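Local atomic coordinates of putative glycosyl hydrolase (Parabacteroides distasonis, PDB entry 4QHZ), a protein that binds a magnesium ion and is probably a hydrolase acting on sugar substrates. Residues G125-Q130 with I170-P175; Y140-G143 with Y149-S152. One frame throughout, in Å; residues are numbered along the deposited sequence.

Contact 1 (G125-Q130 with I170-P175). With MG (magnesium ion), chain I.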
loop_
_atom_site.group_PDB
_atom_site.type_symbol
_atom_site.label_atom_id
_atom_site.label_comp_id
_atom_site.label_asym_id
_atom_site.label_seq_id
_atom_site.Cartn_x
_atom_site.Cartn_y
_atom_site.Cartn_z
ATOM N N GLY C 125 1.564 2.378 -22.777
ATOM C CA GLY C 125 2.578 2.989 -23.633
ATOM C C GLY C 125 3.766 3.586 -22.901
ATOM O O GLY C 125 4.619 4.188 -23.538
HETATM N N MSE C 126 3.844 3.417 -21.578
HETATM C CA MSE C 126 4.878 4.097 -20.773
HETATM C C MSE C 126 5.821 3.173 -20.034
HETATM O O MSE C 126 6.965 3.541 -19.789
HETATM C CB MSE C 126 4.239 4.964 -19.689
HETATM C CG MSE C 126 3.167 5.930 -20.179
HETATM SE SE MSE C 126 3.926 7.225 -21.433
HETATM C CE MSE C 126 4.439 8.623 -20.134
ATOM N N TYR C 127 5.361 1.980 -19.662
ATOM C CA TYR C 127 6.092 1.144 -18.711
ATOM C C TYR C 127 6.370 -0.247 -19.283
ATOM O O TYR C 127 5.467 -1.084 -19.359
ATOM C CB TYR C 127 5.304 1.045 -17.394
ATOM C CG TYR C 127 4.738 2.366 -16.911
ATOM C CD1 TYR C 127 5.579 3.415 -16.549
ATOM C CD2 TYR C 127 3.364 2.569 -16.816
ATOM C CE1 TYR C 127 5.073 4.624 -16.112
ATOM C CE2 TYR C 127 2.851 3.782 -16.375
ATOM C CZ TYR C 127 3.710 4.806 -16.027
ATOM O OH TYR C 127 3.206 6.008 -15.595
ATOM N N GLU C 128 7.619 -0.508 -19.663
ATOM C CA GLU C 128 7.957 -1.758 -20.352
ATOM C C GLU C 128 8.090 -2.954 -19.412
ATOM O O GLU C 128 8.888 -2.935 -18.477
ATOM C CB GLU C 128 9.266 -1.648 -21.154
ATOM C CG GLU C 128 9.540 -2.901 -21.993
ATOM C CD GLU C 128 10.847 -2.875 -22.768
ATOM O OE1 GLU C 128 11.697 -1.998 -22.502
ATOM O OE2 GLU C 128 11.024 -3.753 -23.651
ATOM N N VAL C 129 7.307 -3.992 -19.689
ATOM C CA VAL C 129 7.576 -5.325 -19.186
ATOM C C VAL C 129 8.459 -5.994 -20.228
ATOM O O VAL C 129 8.022 -6.242 -21.352
ATOM C CB VAL C 129 6.294 -6.152 -18.972
ATOM C CG1 VAL C 129 6.635 -7.524 -18.396
ATOM C CG2 VAL C 129 5.325 -5.413 -18.059
ATOM N N GLN C 130 9.706 -6.268 -19.858
ATOM C CA GLN C 130 10.704 -6.750 -20.807
ATOM C C GLN C 130 10.359 -8.132 -21.354
ATOM O O GLN C 130 9.905 -9.011 -20.623
ATOM C CB GLN C 130 12.091 -6.779 -20.155
ATOM C CG GLN C 130 13.218 -7.345 -21.014
ATOM C CD GLN C 130 13.615 -6.439 -22.177
ATOM O OE1 GLN C 130 12.784 -6.081 -23.017
ATOM N NE2 GLN C 130 14.895 -6.063 -22.231
ATOM N N ILE C 170 -0.665 -10.692 -16.738
ATOM C CA ILE C 170 -0.283 -9.385 -16.216
ATOM C C ILE C 170 -1.501 -8.702 -15.601
ATOM O O ILE C 170 -2.554 -8.641 -16.230
ATOM C CB ILE C 170 0.293 -8.499 -17.331
ATOM C CG1 ILE C 170 1.617 -9.084 -17.835
ATOM C CG2 ILE C 170 0.480 -7.069 -16.843
ATOM C CD1 ILE C 170 2.139 -8.458 -19.118
ATOM N N ILE C 171 -1.355 -8.225 -14.369
ATOM C CA ILE C 171 -2.405 -7.480 -13.694
ATOM C C ILE C 171 -1.848 -6.101 -13.392
ATOM O O ILE C 171 -0.819 -5.988 -12.727
ATOM C CB ILE C 171 -2.863 -8.162 -12.393
ATOM C CG1 ILE C 171 -3.237 -9.626 -12.658
ATOM C CG2 ILE C 171 -4.039 -7.399 -11.782
ATOM C CD1 ILE C 171 -3.526 -10.428 -11.401
ATOM N N TYR C 172 -2.532 -5.067 -13.879
ATOM C CA TYR C 172 -2.018 -3.707 -13.862
ATOM C C TYR C 172 -3.021 -2.723 -13.270
ATOM O O TYR C 172 -4.202 -2.723 -13.633
ATOM C CB TYR C 172 -1.671 -3.274 -15.284
ATOM C CG TYR C 172 -1.162 -1.857 -15.402
ATOM C CD1 TYR C 172 0.155 -1.540 -15.087
ATOM C CD2 TYR C 172 -1.998 -0.834 -15.841
ATOM C CE1 TYR C 172 0.627 -0.244 -15.212
ATOM C CE2 TYR C 172 -1.544 0.464 -15.960
ATOM C CZ TYR C 172 -0.233 0.756 -15.650
ATOM O OH TYR C 172 0.224 2.043 -15.770
ATOM N N THR C 173 -2.524 -1.890 -12.363
ATOM C CA THR C 173 -3.269 -0.788 -11.797
ATOM C C THR C 173 -2.609 0.501 -12.265
ATOM O O THR C 173 -1.417 0.708 -12.046
ATOM C CB THR C 173 -3.275 -0.862 -10.262
ATOM O OG1 THR C 173 -3.772 -2.145 -9.849
ATOM C CG2 THR C 173 -4.143 0.227 -9.665
ATOM N N ALA C 174 -3.391 1.358 -12.919
ATOM C CA ALA C 174 -2.887 2.609 -13.477
ATOM C C ALA C 174 -2.615 3.624 -12.375
ATOM O O ALA C 174 -3.206 3.541 -11.301
ATOM C CB ALA C 174 -3.882 3.180 -14.476
ATOM N N PRO C 175 -1.702 4.576 -12.632
ATOM C CA PRO C 175 -1.417 5.601 -11.650
ATOM C C PRO C 175 -2.482 6.682 -11.678
ATOM O O PRO C 175 -3.276 6.727 -12.612
ATOM C CB PRO C 175 -0.099 6.188 -12.138
ATOM C CG PRO C 175 -0.175 6.051 -13.619
ATOM C CD PRO C 175 -0.907 4.761 -13.865
HETATM MG MG MG I . 12.627 -4.840 -24.760
HETATM O O HOH W 1 13.810 -3.479 -23.994
#

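Contact 2 (Y140-G143 with Y149-S152)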
loop_
_atom_site.group_PDB
_atom_site.type_symbol
_atom_site.label_atom_id
_atom_site.label_comp_id
_atom_site.label_asym_id
_atom_site.label_seq_id
_atom_site.Cartn_x
_atom_site.Cartn_y
_atom_site.Cartn_z
ATOM N N TYR C 140 22.055 -7.932 -18.038
ATOM C CA TYR C 140 21.897 -7.178 -16.786
ATOM C C TYR C 140 20.535 -7.519 -16.186
ATOM O O TYR C 140 19.516 -7.528 -16.892
ATOM C CB TYR C 140 22.108 -5.663 -16.953
ATOM C CG TYR C 140 21.471 -4.967 -18.139
ATOM C CD1 TYR C 140 22.163 -4.814 -19.333
ATOM C CD2 TYR C 140 20.208 -4.384 -18.036
ATOM C CE1 TYR C 140 21.600 -4.151 -20.415
ATOM C CE2 TYR C 140 19.639 -3.715 -19.110
ATOM C CZ TYR C 140 20.340 -3.595 -20.293
ATOM O OH TYR C 140 19.793 -2.925 -21.354
ATOM N N VAL C 141 20.538 -7.822 -14.890
ATOM C CA VAL C 141 19.395 -8.485 -14.255
ATOM C C VAL C 141 18.181 -7.574 -14.135
ATOM O O VAL C 141 17.048 -8.046 -14.183
ATOM C CB VAL C 141 19.751 -9.076 -12.862
ATOM C CG1 VAL C 141 20.811 -10.155 -13.011
ATOM C CG2 VAL C 141 20.208 -7.996 -11.877
ATOM N N ASN C 142 18.414 -6.270 -13.989
ATOM C CA ASN C 142 17.310 -5.309 -13.932
ATOM C C ASN C 142 16.701 -5.036 -15.309
ATOM O O ASN C 142 15.742 -4.283 -15.417
ATOM C CB ASN C 142 17.739 -3.994 -13.243
ATOM C CG ASN C 142 18.854 -3.273 -13.968
ATOM O OD1 ASN C 142 19.763 -3.898 -14.535
ATOM N ND2 ASN C 142 18.790 -1.950 -13.971
ATOM N N GLY C 143 17.256 -5.646 -16.359
ATOM C CA GLY C 143 16.687 -5.550 -17.703
ATOM C C GLY C 143 16.445 -6.889 -18.379
ATOM O O GLY C 143 16.276 -6.944 -19.600
ATOM N N TYR C 149 11.458 -2.715 -16.914
ATOM C CA TYR C 149 12.777 -2.499 -17.511
ATOM C C TYR C 149 13.627 -1.468 -16.756
ATOM O O TYR C 149 13.271 -0.289 -16.661
ATOM C CB TYR C 149 12.634 -2.106 -18.982
ATOM C CG TYR C 149 13.951 -1.945 -19.691
ATOM C CD1 TYR C 149 14.748 -3.046 -19.979
ATOM C CD2 TYR C 149 14.406 -0.687 -20.064
ATOM C CE1 TYR C 149 15.962 -2.904 -20.628
ATOM C CE2 TYR C 149 15.614 -0.536 -20.710
ATOM C CZ TYR C 149 16.386 -1.645 -20.989
ATOM O OH TYR C 149 17.587 -1.487 -21.626
ATOM N N LYS C 150 14.746 -1.962 -16.216
ATOM C CA LYS C 150 15.757 -1.172 -15.481
ATOM C C LYS C 150 15.265 -0.548 -14.168
ATOM O O LYS C 150 15.880 0.380 -13.646
ATOM C CB LYS C 150 16.381 -0.096 -16.393
ATOM C CG LYS C 150 17.394 -0.661 -17.376
ATOM C CD LYS C 150 18.244 0.430 -18.004
ATOM C CE LYS C 150 19.391 -0.157 -18.808
ATOM N NZ LYS C 150 20.390 0.892 -19.187
ATOM N N GLN C 151 14.163 -1.066 -13.632
ATOM C CA GLN C 151 13.645 -0.606 -12.348
ATOM C C GLN C 151 13.577 -1.740 -11.344
ATOM O O GLN C 151 14.082 -1.610 -10.237
ATOM C CB GLN C 151 12.253 -0.006 -12.505
ATOM C CG GLN C 151 12.224 1.313 -13.248
ATOM C CD GLN C 151 10.818 1.863 -13.394
ATOM O OE1 GLN C 151 9.931 1.555 -12.593
ATOM N NE2 GLN C 151 10.611 2.700 -14.401
ATOM N N SER C 152 12.924 -2.836 -11.739
ATOM C CA SER C 152 12.603 -3.935 -10.841
ATOM C C SER C 152 13.050 -5.267 -11.416
ATOM O O SER C 152 12.551 -5.705 -12.452
ATOM C CB SER C 152 11.102 -3.967 -10.576
ATOM O OG SER C 152 10.674 -2.748 -9.992
#

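Contact 1 (G125-Q130 with I170-P175)
Tyr127 and Tyr172 make the tight part of this contact. The Tyr172 hydroxyl comes in at the edge of the Tyr127 ring, close to its plane, with OH of Tyr172 3.2 Å from CE2 and 3.4 Å from CD2 of Tyr127. The two side chains run at about a right angle, so a hydroxyl end meets a ring edge and the rings do not stack. Tyr172 reaches across because its CG lies anti to the backbone N (chi1 178°). On one face of the Tyr127 ring, CB of Met126 (a selenomethionine) sits 3.5 Å above the plane, over the ring centre. Both hydroxyls bond outside the two segments: Tyr172 OH to Gln124 OE1, Tyr127 OH to His219 NE2 and Tyr183 OH.

Beyond the pair the fit is looser: at the partly exposed end Pro175 CG stands 3.9 Å from Tyr127 OH, and at the other end Val129 CG2 and Ile170 CD1 are 4.5 Å apart. Glu128 and Gln130 alternate with these inward residues and turn away from 170-175, binding magnesium through Glu128 OE2 (2.2 Å) and Gln130 OE1 (2.1 Å). One water, Asn118, Ser119 and Gln227 complete six ligands.

The contact joins the two sheets of a concanavalin-like sandwich. Strand 127-131, at the edge of one sheet, enters from a classic bulge in which Met126 and Tyr127 both face Leu123 of strand 119-123; strand 165-177 belongs to the other sheet, and Pro187 on its neighbour 185-193 touches both tyrosines and Pro175.

Contact 2 (Y140-G143 with Y149-S152)
Tyr149 begins the second segment by bonding to Tyr140, hydroxyl to hydroxyl, at 2.6 Å between the two OH atoms; either could be the donor. Each OH lies at the edge of the other ring, near its plane, so the rings meet through their polar ends. The CB of Tyr149 points away from 140-143, but with CG anti to the backbone N (chi1 -177°) the ring comes back alongside Gly143, whose CA is 3.9 Å from Tyr149 CD1. Gly143 is turned back toward Tyr140, its N bonded to Tyr140 O.

At Lys150 the backbone adopts a left-handed conformation, and its N donates to Asn142 O at 2.6 Å. This short bond is bent, 138° at the hydrogen, and the donor stands 29° out of the carbonyl plane. Asn142 ND2 packs 3.5 Å from Lys150 CA. The lysine chain then runs out extended past the tyrosines: CG lies 3.7 Å above the Tyr149 plane, toward the ring's rim, and CE comes within 3.6 Å of Tyr140 CE2. Its NZ bonds to Trp210 O and forms a salt bridge with Glu24 of the second subunit, while the Asn142 amide bonds to Ser23 and Phe25 of that same subunit.

The CB of Gln151 points away from 140-143, and its amide bonds to Gly206 O and Leu205 N. Ser152 also has its CB directed away, and its carbonyl accepts a bond from Gln199 NE2 on strand 196-203.

The tyrosine pair and the Lys150-Asn142 bond draw together two parts of one loop, beside the magnesium site and against the second subunit. That loop connects strands 127-131 and 165-177, and Tyr149 lays its ring against Glu128 and Gln130 of the first.

How the contacts relate
Both segments of contact 2 fall in the chain between the two segments of contact 1, and the two centres lie about 14 Å apart. They meet on strand 127-131. Glu128 O is 3.0 Å from Tyr149 N, a probable backbone hydrogen bond that ties the loop to the strand. Gln130 NE2 probably bonds Gly143 O at 3.1 Å and packs 3.7 Å from Tyr149 CE1. With OE1 on the magnesium and NE2 on the loop, the Gln130 amide is probably held in one rotation. Through Gly143, contact 2 probably adds a second-shell partner to a metal ligand; the nearest side-chain atom of Tyr149 is about 6 Å from the ion.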